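Local coordinates for protein L-Ala-D/L-Glu epimerase, a muconate lactonizing enzyme (Klebsiella pneumoniae subsp. pneumoniae MGH 78578, PDB 3FCP) that belongs to the muconate lactonizing enzyme branch of the enolase superfamily and binds a magnesium ion in its barrel domain, at residues S70-T73 / H74-P78; V198-N201 / Q202-D205; V237-S240 / Q241-T245; V360-E364 / D365-F369. One frame throughout, in Å; residues are numbered along the deposited sequence.

Contact 1. Residues S70-T73 / H74-P78; sequences SAIT and HYLTP
Thr77 and Ile72 meet where helix 65-80 widens into a pi-type turn, and the threonine is best read outward from its root. Its CB rests 3.3 Å from Ile72 O, with Thr73 O somewhat farther off. From there OG1, anti to the carbonyl carbon (chi1 -64°), turns back along the helix and donates to Ile72 O at 2.6 Å, from above the carbonyl plane; the CG2 methyl of Ile72 lies 4.0 Å from the same OG1. Because Thr77 N also donates to Ile72 O, a single carbonyl takes both the backbone and the side-chain hydrogen of one residue. Ala71 O is likewise shared, between Tyr75 N and Leu76 N, the latter bond being nearly straight at 173°. One residue before Ala71, Ser70 O accepts from His74 N and, more weakly, from His74 ND1 at 3.4 Å, lying in the plane of the imidazole at its edge. The Tyr75 hydroxyl is bound to Glu66 of the second subunit. Around the helix, Ile72 and Thr77 face strand 7-17 at Ile10, while Ala71 and Leu76 pack on Ala105 of helix 103-121, placing the widened turn between sheet and helix in the N-terminal domain.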
loop_
_atom_site.group_PDB
_atom_site.type_symbol
_atom_site.label_atom_id
_atom_site.label_comp_id
_atom_site.label_asym_id
_atom_site.label_seq_id
_atom_site.Cartn_x
_atom_site.Cartn_y
_atom_site.Cartn_z
ATOM N N SER A 70 -40.109 -9.713 -18.613
ATOM C CA SER A 70 -39.763 -11.110 -18.837
ATOM C C SER A 70 -39.306 -11.785 -17.540
ATOM O O SER A 70 -39.737 -12.890 -17.231
ATOM C CB SER A 70 -38.646 -11.202 -19.885
ATOM O OG SER A 70 -38.115 -12.513 -19.949
ATOM N N ALA A 71 -38.433 -11.119 -16.788
ATOM C CA ALA A 71 -37.937 -11.671 -15.527
ATOM C C ALA A 71 -39.100 -11.944 -14.571
ATOM O O ALA A 71 -39.151 -12.984 -13.922
ATOM C CB ALA A 71 -36.945 -10.711 -14.883
ATOM N N ILE A 72 -40.038 -11.006 -14.501
ATOM C CA ILE A 72 -41.195 -11.158 -13.626
ATOM C C ILE A 72 -42.110 -12.303 -14.060
ATOM O O ILE A 72 -42.473 -13.162 -13.256
ATOM C CB ILE A 72 -42.009 -9.845 -13.575
ATOM C CG1 ILE A 72 -41.174 -8.761 -12.890
ATOM C CG2 ILE A 72 -43.341 -10.072 -12.844
ATOM C CD1 ILE A 72 -41.750 -7.367 -12.988
ATOM N N THR A 73 -42.473 -12.317 -15.337
ATOM C CA THR A 73 -43.362 -13.344 -15.876
ATOM C C THR A 73 -42.800 -14.765 -15.870
ATOM O O THR A 73 -43.412 -15.676 -15.313
ATOM C CB THR A 73 -43.774 -13.016 -17.333
ATOM O OG1 THR A 73 -44.440 -11.747 -17.368
ATOM C CG2 THR A 73 -44.718 -14.098 -17.883
ATOM N N HIS A 74 -41.633 -14.948 -16.478
ATOM C CA HIS A 74 -41.030 -16.273 -16.590
ATOM C C HIS A 74 -40.257 -16.844 -15.415
ATOM O O HIS A 74 -40.151 -18.062 -15.296
ATOM C CB HIS A 74 -40.116 -16.328 -17.812
ATOM C CG HIS A 74 -40.832 -16.146 -19.111
ATOM N ND1 HIS A 74 -41.216 -14.910 -19.583
ATOM C CD2 HIS A 74 -41.250 -17.049 -20.030
ATOM C CE1 HIS A 74 -41.839 -15.058 -20.739
ATOM N NE2 HIS A 74 -41.874 -16.345 -21.032
ATOM N N TYR A 75 -39.721 -15.987 -14.551
ATOM C CA TYR A 75 -38.914 -16.477 -13.441
ATOM C C TYR A 75 -39.402 -16.158 -12.036
ATOM O O TYR A 75 -39.589 -17.063 -11.227
ATOM C CB TYR A 75 -37.473 -15.988 -13.630
ATOM C CG TYR A 75 -36.847 -16.548 -14.890
ATOM C CD1 TYR A 75 -36.363 -17.856 -14.926
ATOM C CD2 TYR A 75 -36.816 -15.803 -16.068
ATOM C CE1 TYR A 75 -35.867 -18.413 -16.108
ATOM C CE2 TYR A 75 -36.325 -16.352 -17.259
ATOM C CZ TYR A 75 -35.855 -17.657 -17.270
ATOM O OH TYR A 75 -35.399 -18.218 -18.443
ATOM N N LEU A 76 -39.614 -14.882 -11.736
ATOM C CA LEU A 76 -40.063 -14.514 -10.406
ATOM C C LEU A 76 -41.457 -15.040 -10.055
ATOM O O LEU A 76 -41.689 -15.473 -8.925
ATOM C CB LEU A 76 -40.009 -12.991 -10.243
ATOM C CG LEU A 76 -38.581 -12.453 -10.092
ATOM C CD1 LEU A 76 -38.541 -10.941 -10.367
ATOM C CD2 LEU A 76 -38.072 -12.777 -8.694
ATOM N N THR A 77 -42.378 -15.024 -11.018
ATOM C CA THR A 77 -43.733 -15.482 -10.747
ATOM C C THR A 77 -43.810 -16.954 -10.336
ATOM O O THR A 77 -44.361 -17.278 -9.283
ATOM C CB THR A 77 -44.652 -15.205 -11.950
ATOM O OG1 THR A 77 -44.755 -13.787 -12.138
ATOM C CG2 THR A 77 -46.052 -15.776 -11.712
ATOM N N PRO A 78 -43.255 -17.865 -11.149
ATOM C CA PRO A 78 -43.342 -19.265 -10.723
ATOM C C PRO A 78 -42.499 -19.572 -9.482
ATOM O O PRO A 78 -42.766 -20.532 -8.761
ATOM C CB PRO A 78 -42.892 -20.038 -11.967
ATOM C CG PRO A 78 -41.980 -19.065 -12.673
ATOM C CD PRO A 78 -42.730 -17.760 -12.522
#

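Contact 2. Residues V198-N201 / Q202-D205; sequences VDVN and QAWD. With MG (magnesium ion), chain I.
Val200 lays its CG1 methyl flat over the indole of Trp204, a CH-pi contact in which the carbon stands 3.5 Å from the centroid of the five-membered ring and only 8° off its normal. The methyl is carried there by a first torsion that sets CG1 anti to the backbone N (chi1 -160°), while CG2 leans over the six-membered ring, 4.0 Å from Trp204 CZ3. Ala203 CB adds a further apolar contact on CG1. A type I' turn from Val200 to Ala203 brings these groups together, closed by Ala203 N donating to Val200 O at 3.0 Å. The other side of the turn is polar and watery. There Asn201 OD1 binds the magnesium ion at 2.2 Å, alongside three waters and with Asp250 and Glu251 completing the site. Asp199 takes part through water: OD1 and OD2 each accept from a metal-bound water, and OD1 also accepts from Asn201 N at 3.0 Å, an Asx turn that ties the ligand residue to the strand end. Lys168 forms a salt bridge with Asp199 OD2. The turn follows strand 195-199, next to strand 223-225, and Trp204 is packed against Leu176 of helix 176-189 and Leu216 of helix 206-218.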
loop_
_atom_site.group_PDB
_atom_site.type_symbol
_atom_site.label_atom_id
_atom_site.label_comp_id
_atom_site.label_asym_id
_atom_site.label_seq_id
_atom_site.Cartn_x
_atom_site.Cartn_y
_atom_site.Cartn_z
ATOM N N VAL A 198 -24.123 18.800 -10.494
ATOM C CA VAL A 198 -24.058 18.429 -11.905
ATOM C C VAL A 198 -23.963 16.913 -11.995
ATOM O O VAL A 198 -23.469 16.253 -11.075
ATOM C CB VAL A 198 -22.835 19.051 -12.630
ATOM C CG1 VAL A 198 -22.806 20.561 -12.400
ATOM C CG2 VAL A 198 -21.540 18.395 -12.156
ATOM N N ASP A 199 -24.442 16.372 -13.104
ATOM C CA ASP A 199 -24.420 14.939 -13.341
ATOM C C ASP A 199 -23.877 14.720 -14.747
ATOM O O ASP A 199 -24.494 15.140 -15.726
ATOM C CB ASP A 199 -25.842 14.373 -13.198
ATOM C CG ASP A 199 -25.911 12.869 -13.427
ATOM O OD1 ASP A 199 -24.854 12.204 -13.387
ATOM O OD2 ASP A 199 -27.032 12.356 -13.638
ATOM N N VAL A 200 -22.711 14.082 -14.838
ATOM C CA VAL A 200 -22.070 13.811 -16.119
ATOM C C VAL A 200 -22.457 12.417 -16.616
ATOM O O VAL A 200 -22.167 12.043 -17.750
ATOM C CB VAL A 200 -20.526 13.878 -15.992
ATOM C CG1 VAL A 200 -19.899 14.095 -17.364
ATOM C CG2 VAL A 200 -20.128 14.989 -15.037
ATOM N N ASN A 201 -23.110 11.654 -15.745
ATOM C CA ASN A 201 -23.556 10.300 -16.058
ATOM C C ASN A 201 -22.573 9.468 -16.882
ATOM O O ASN A 201 -22.911 8.987 -17.967
ATOM C CB ASN A 201 -24.922 10.349 -16.759
ATOM C CG ASN A 201 -25.609 8.986 -16.806
ATOM O OD1 ASN A 201 -25.692 8.276 -15.795
ATOM N ND2 ASN A 201 -26.123 8.624 -17.979
ATOM N N GLN A 202 -21.354 9.307 -16.362
ATOM C CA GLN A 202 -20.315 8.489 -16.999
ATOM C C GLN A 202 -19.633 9.011 -18.260
ATOM O O GLN A 202 -18.705 8.380 -18.752
ATOM C CB GLN A 202 -20.876 7.104 -17.341
ATOM C CG GLN A 202 -21.235 6.226 -16.163
ATOM C CD GLN A 202 -21.646 4.827 -16.602
ATOM O OE1 GLN A 202 -22.774 4.600 -17.055
ATOM N NE2 GLN A 202 -20.724 3.887 -16.485
ATOM N N ALA A 203 -20.061 10.159 -18.766
ATOM C CA ALA A 203 -19.530 10.694 -20.016
ATOM C C ALA A 203 -18.046 11.008 -20.159
ATOM O O ALA A 203 -17.495 10.882 -21.250
ATOM C CB ALA A 203 -20.348 11.928 -20.422
ATOM N N TRP A 204 -17.379 11.400 -19.081
ATOM C CA TRP A 204 -15.975 11.777 -19.196
ATOM C C TRP A 204 -14.897 10.730 -19.016
ATOM O O TRP A 204 -14.988 9.847 -18.167
ATOM C CB TRP A 204 -15.651 12.927 -18.240
ATOM C CG TRP A 204 -16.384 14.203 -18.517
ATOM C CD1 TRP A 204 -16.938 14.597 -19.703
ATOM C CD2 TRP A 204 -16.585 15.283 -17.602
ATOM N NE1 TRP A 204 -17.472 15.860 -19.582
ATOM C CE2 TRP A 204 -17.270 16.304 -18.302
ATOM C CE3 TRP A 204 -16.251 15.489 -16.255
ATOM C CZ2 TRP A 204 -17.624 17.514 -17.701
ATOM C CZ3 TRP A 204 -16.602 16.691 -15.659
ATOM C CH2 TRP A 204 -17.283 17.689 -16.383
ATOM N N ASP A 205 -13.858 10.866 -19.830
ATOM C CA ASP A 205 -12.693 10.006 -19.746
ATOM C C ASP A 205 -11.948 10.589 -18.543
ATOM O O ASP A 205 -12.273 11.688 -18.085
ATOM C CB ASP A 205 -11.831 10.154 -20.999
ATOM C CG ASP A 205 -11.440 11.600 -21.259
ATOM O OD1 ASP A 205 -12.257 12.339 -21.843
ATOM O OD2 ASP A 205 -10.327 12.004 -20.863
HETATM MG MG MG I . -26.541 7.946 -13.807
HETATM O O HOH W 1 -25.190 9.740 -12.690
HETATM O O HOH W 2 -27.686 10.027 -14.331
HETATM O O HOH W 3 -28.966 7.247 -14.360
#

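Contact 3. Residues V237-S240 / Q241-T245; sequences VRLS and QQIET
The side chains of Arg238 and Gln242 lie alongside each other, pointing the same way, but guanidinium and amide planes stand 64° apart, and a water joins them rather than a direct bond. That water sits in the guanidinium plane at its edge, taking the hydrogen of Arg238 NE at 2.8 Å and giving one of its own to Gln242 OE1 at 2.5 Å; Gln242 NE2 donates weakly to Gln241 O of the third subunit. Beneath the bridge Arg238 CG comes 3.7 Å from Gln242 OE1. The bend of the arginine at its third torsion swings NE to the water. Gln242 in turn places CG between its backbone N and carbonyl carbon (chi1 63°), so that this methylene lies 3.1 Å from Arg238 O. Farther along, Leu239 CD2 meets Ile243 CG1 at 3.9 Å, side by side.

Helix 233-242 ends here. Leu239 O accepts two backbone hydrogens: Ile243 N arrives in the carbonyl plane with an angle of 163° at the hydrogen, whereas Gln242 N comes from above that plane. Ser240 OG donates to Val237 O at 2.7 Å and accepts from Thr268 N, fastening the helix to a neighbouring loop. A second water, within donating distance of both Ser240 O and Thr245 O, lies where the chain leaves the helix; it has more acceptors nearby than protons to give. Chemically, the contact divides into an apolar side, where Ile243 also packs on Cys213, and a polar side where water links charge and amide; the Arg238 charge would be expected to polarise that water.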
loop_
_atom_site.group_PDB
_atom_site.type_symbol
_atom_site.label_atom_id
_atom_site.label_comp_id
_atom_site.label_asym_id
_atom_site.label_seq_id
_atom_site.Cartn_x
_atom_site.Cartn_y
_atom_site.Cartn_z
ATOM N N VAL A 237 -12.377 7.068 -7.565
ATOM C CA VAL A 237 -11.732 7.161 -6.260
ATOM C C VAL A 237 -10.677 8.258 -6.229
ATOM O O VAL A 237 -10.621 9.045 -5.281
ATOM C CB VAL A 237 -11.060 5.822 -5.874
ATOM C CG1 VAL A 237 -10.223 5.996 -4.611
ATOM C CG2 VAL A 237 -12.137 4.751 -5.663
ATOM N N ARG A 238 -9.838 8.303 -7.262
ATOM C CA ARG A 238 -8.781 9.305 -7.341
ATOM C C ARG A 238 -9.391 10.709 -7.339
ATOM O O ARG A 238 -8.935 11.598 -6.617
ATOM C CB ARG A 238 -7.944 9.092 -8.611
ATOM C CG ARG A 238 -6.797 10.086 -8.780
ATOM C CD ARG A 238 -5.939 9.767 -10.013
ATOM N NE ARG A 238 -6.709 9.742 -11.254
ATOM C CZ ARG A 238 -6.940 8.645 -11.969
ATOM N NH1 ARG A 238 -6.452 7.479 -11.568
ATOM N NH2 ARG A 238 -7.671 8.711 -13.075
ATOM N N LEU A 239 -10.430 10.898 -8.141
ATOM C CA LEU A 239 -11.099 12.188 -8.208
ATOM C C LEU A 239 -11.686 12.565 -6.841
ATOM O O LEU A 239 -11.547 13.702 -6.402
ATOM C CB LEU A 239 -12.200 12.154 -9.272
ATOM C CG LEU A 239 -11.689 12.033 -10.712
ATOM C CD1 LEU A 239 -12.826 11.657 -11.641
ATOM C CD2 LEU A 239 -11.048 13.359 -11.134
ATOM N N SER A 240 -12.306 11.609 -6.153
ATOM C CA SER A 240 -12.900 11.902 -4.847
ATOM C C SER A 240 -11.845 12.311 -3.823
ATOM O O SER A 240 -12.145 12.997 -2.851
ATOM C CB SER A 240 -13.683 10.693 -4.314
ATOM O OG SER A 240 -12.826 9.684 -3.798
ATOM N N GLN A 241 -10.607 11.888 -4.044
ATOM C CA GLN A 241 -9.525 12.223 -3.125
ATOM C C GLN A 241 -8.791 13.517 -3.488
ATOM O O GLN A 241 -8.119 14.102 -2.641
ATOM C CB GLN A 241 -8.524 11.063 -3.056
ATOM C CG GLN A 241 -9.066 9.820 -2.342
ATOM C CD GLN A 241 -8.224 8.575 -2.589
ATOM O OE1 GLN A 241 -8.477 7.516 -2.013
ATOM N NE2 GLN A 241 -7.226 8.696 -3.455
ATOM N N GLN A 242 -8.920 13.975 -4.732
ATOM C CA GLN A 242 -8.222 15.190 -5.143
ATOM C C GLN A 242 -9.094 16.405 -5.496
ATOM O O GLN A 242 -8.634 17.542 -5.402
ATOM C CB GLN A 242 -7.290 14.869 -6.310
ATOM C CG GLN A 242 -8.010 14.403 -7.559
ATOM C CD GLN A 242 -7.065 13.909 -8.644
ATOM O OE1 GLN A 242 -7.494 13.617 -9.763
ATOM N NE2 GLN A 242 -5.778 13.806 -8.317
ATOM N N ILE A 243 -10.347 16.170 -5.883
ATOM C CA ILE A 243 -11.257 17.252 -6.259
ATOM C C ILE A 243 -11.806 18.007 -5.047
ATOM O O ILE A 243 -12.281 17.399 -4.087
ATOM C CB ILE A 243 -12.422 16.695 -7.109
ATOM C CG1 ILE A 243 -11.859 16.051 -8.381
ATOM C CG2 ILE A 243 -13.405 17.809 -7.464
ATOM C CD1 ILE A 243 -10.939 16.973 -9.197
ATOM N N GLU A 244 -11.756 19.337 -5.106
ATOM C CA GLU A 244 -12.208 20.160 -3.994
ATOM C C GLU A 244 -13.701 20.462 -3.870
ATOM O O GLU A 244 -14.118 21.603 -3.648
ATOM C CB GLU A 244 -11.383 21.453 -3.949
ATOM C CG GLU A 244 -9.878 21.159 -3.844
ATOM C CD GLU A 244 -9.011 22.401 -3.648
ATOM O OE1 GLU A 244 -9.452 23.520 -3.982
ATOM O OE2 GLU A 244 -7.871 22.249 -3.173
ATOM N N THR A 245 -14.498 19.412 -4.026
ATOM C CA THR A 245 -15.934 19.466 -3.847
ATOM C C THR A 245 -16.387 18.015 -3.749
ATOM O O THR A 245 -15.601 17.104 -4.003
ATOM C CB THR A 245 -16.680 20.207 -4.978
ATOM O OG1 THR A 245 -17.997 20.523 -4.514
ATOM C CG2 THR A 245 -16.796 19.357 -6.238
HETATM O O HOH W 4 -7.591 12.325 -11.925
HETATM O O HOH W 5 -14.029 15.052 -2.976
#

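Contact 4. Residues V360-E364 / D365-F369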
loop_
_atom_site.group_PDB
_atom_site.type_symbol
_atom_site.label_atom_id
_atom_site.label_comp_id
_atom_site.label_asym_id
_atom_site.label_seq_id
_atom_site.Cartn_x
_atom_site.Cartn_y
_atom_site.Cartn_z
ATOM N N VAL A 360 -50.671 4.599 -2.096
ATOM C CA VAL A 360 -51.198 4.929 -3.416
ATOM C C VAL A 360 -51.968 3.729 -3.936
ATOM O O VAL A 360 -51.647 2.580 -3.612
ATOM C CB VAL A 360 -50.083 5.310 -4.425
ATOM C CG1 VAL A 360 -49.399 6.599 -3.972
ATOM C CG2 VAL A 360 -49.075 4.182 -4.556
ATOM N N GLU A 361 -52.985 3.996 -4.744
ATOM C CA GLU A 361 -53.836 2.940 -5.282
ATOM C C GLU A 361 -53.810 2.930 -6.807
ATOM O O GLU A 361 -53.700 3.977 -7.448
ATOM C CB GLU A 361 -55.273 3.157 -4.797
ATOM C CG GLU A 361 -56.081 1.892 -4.581
ATOM C CD GLU A 361 -55.631 1.114 -3.355
ATOM O OE1 GLU A 361 -54.509 0.570 -3.368
ATOM O OE2 GLU A 361 -56.400 1.052 -2.371
ATOM N N LEU A 362 -53.931 1.741 -7.381
ATOM C CA LEU A 362 -53.931 1.579 -8.827
ATOM C C LEU A 362 -55.263 2.015 -9.443
ATOM O O LEU A 362 -56.333 1.681 -8.930
ATOM C CB LEU A 362 -53.673 0.113 -9.165
ATOM C CG LEU A 362 -53.056 -0.239 -10.514
ATOM C CD1 LEU A 362 -51.691 0.423 -10.638
ATOM C CD2 LEU A 362 -52.925 -1.757 -10.622
ATOM N N ASP A 363 -55.191 2.781 -10.528
ATOM C CA ASP A 363 -56.383 3.237 -11.242
ATOM C C ASP A 363 -56.499 2.275 -12.422
ATOM O O ASP A 363 -55.862 2.476 -13.457
ATOM C CB ASP A 363 -56.192 4.668 -11.756
ATOM C CG ASP A 363 -57.429 5.212 -12.466
ATOM O OD1 ASP A 363 -58.128 4.432 -13.151
ATOM O OD2 ASP A 363 -57.694 6.429 -12.352
ATOM N N GLU A 364 -57.295 1.221 -12.257
ATOM C CA GLU A 364 -57.444 0.218 -13.304
ATOM C C GLU A 364 -57.812 0.755 -14.677
ATOM O O GLU A 364 -57.299 0.276 -15.689
ATOM C CB GLU A 364 -58.449 -0.854 -12.876
ATOM C CG GLU A 364 -57.851 -1.892 -11.937
ATOM C CD GLU A 364 -58.714 -3.129 -11.809
ATOM O OE1 GLU A 364 -59.815 -3.027 -11.221
ATOM O OE2 GLU A 364 -58.295 -4.204 -12.304
ATOM N N ASP A 365 -58.691 1.748 -14.728
ATOM C CA ASP A 365 -59.080 2.304 -16.014
ATOM C C ASP A 365 -57.857 2.865 -16.727
ATOM O O ASP A 365 -57.664 2.628 -17.913
ATOM C CB ASP A 365 -60.145 3.391 -15.835
ATOM C CG ASP A 365 -61.486 2.822 -15.406
ATOM O OD1 ASP A 365 -61.847 1.732 -15.901
ATOM O OD2 ASP A 365 -62.180 3.463 -14.587
ATOM N N LYS A 366 -57.026 3.604 -16.001
ATOM C CA LYS A 366 -55.819 4.164 -16.594
ATOM C C LYS A 366 -54.811 3.057 -16.899
ATOM O O LYS A 366 -54.171 3.057 -17.951
ATOM C CB LYS A 366 -55.195 5.200 -15.655
ATOM C CG LYS A 366 -55.896 6.552 -15.665
ATOM C CD LYS A 366 -55.115 7.567 -14.855
ATOM C CE LYS A 366 -55.660 8.970 -15.036
ATOM N NZ LYS A 366 -57.092 9.042 -14.662
ATOM N N LEU A 367 -54.676 2.107 -15.980
ATOM C CA LEU A 367 -53.744 1.006 -16.179
ATOM C C LEU A 367 -53.988 0.357 -17.529
ATOM O O LEU A 367 -53.069 0.209 -18.332
ATOM C CB LEU A 367 -53.903 -0.047 -15.083
ATOM C CG LEU A 367 -53.017 -1.289 -15.251
ATOM C CD1 LEU A 367 -51.542 -0.889 -15.216
ATOM C CD2 LEU A 367 -53.331 -2.288 -14.146
ATOM N N HIS A 368 -55.237 -0.026 -17.775
ATOM C CA HIS A 368 -55.599 -0.672 -19.026
ATOM C C HIS A 368 -55.450 0.268 -20.219
ATOM O O HIS A 368 -54.997 -0.142 -21.283
ATOM C CB HIS A 368 -57.032 -1.211 -18.939
ATOM C CG HIS A 368 -57.228 -2.214 -17.840
ATOM N ND1 HIS A 368 -56.419 -3.321 -17.690
ATOM C CD2 HIS A 368 -58.134 -2.272 -16.836
ATOM C CE1 HIS A 368 -56.818 -4.019 -16.641
ATOM N NE2 HIS A 368 -57.858 -3.403 -16.104
ATOM N N PHE A 369 -55.811 1.531 -20.040
ATOM C CA PHE A 369 -55.702 2.494 -21.126
ATOM C C PHE A 369 -54.258 2.641 -21.603
ATOM O O PHE A 369 -53.994 2.642 -22.803
ATOM C CB PHE A 369 -56.226 3.858 -20.676
ATOM C CG PHE A 369 -56.261 4.888 -21.772
ATOM C CD1 PHE A 369 -57.213 4.814 -22.787
ATOM C CD2 PHE A 369 -55.332 5.927 -21.800
ATOM C CE1 PHE A 369 -57.241 5.761 -23.816
ATOM C CE2 PHE A 369 -55.350 6.878 -22.822
ATOM C CZ PHE A 369 -56.309 6.794 -23.833
#
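Asp363 breaks from the extended chain into helix 364-370, its carbonyl O accepting from Leu367 N at 2.8 Å and the carbonyl of Glu364 accepting from His368 N at an angle of 175°. The Asp363 side chain provides the cap. With CG anti to the backbone N (chi1 -178°), the carboxylate swings over the first turn, and OD1 accepts from Lys366 N at 3.2 Å, met from above the carboxylate plane. The other oxygen, OD2, forms a salt bridge with Lys366 NZ at 3.5 Å, the lysine chain bending at its last torsion to bring the ammonium back; its CG and CD methylenes pass beside the carboxylate on the way. Leu362, just before the cap, touches Leu367, four residues after it, CD2 to CD2 at 3.6 Å, and Leu367 continues onto Trp13 and Val15 of strand 7-17. Glu364 and His368 lie alongside one another, carboxylate and imidazole planes 48° apart, with Glu364 OE2 3.9 Å from His368 NE2; Arg39 is a long, weak ion partner of that carboxylate. An aspartate N-cap joined by an apolar contact spanning the helix start, from the residue before the cap (N') to the fourth residue after it (N4), is the hydrophobic staple.

In the fold
The four local contacts fall in series along the chain and illustrate how short-range bonding serves separate parts of a two-domain enolase-superfamily fold. Contact 2 alone reaches the magnesium ion, through Asn201. Contact 3 is its nearest companion, with centres about 14 Å and nearest atoms about 6 Å apart; it ends the helix between strands 223-225 and 246-249, the latter leading to metal ligands Asp250 and Glu251. Contact 1, in the N-terminal domain, has its centre about 34 Å from that of contact 2. Contact 4 lies about 22 Å, centre to centre, from contact 1, and both rest against strand 7-17. Contacts 3 and 4, about 46 Å apart between centres, occupy opposite sides of the chain's centre.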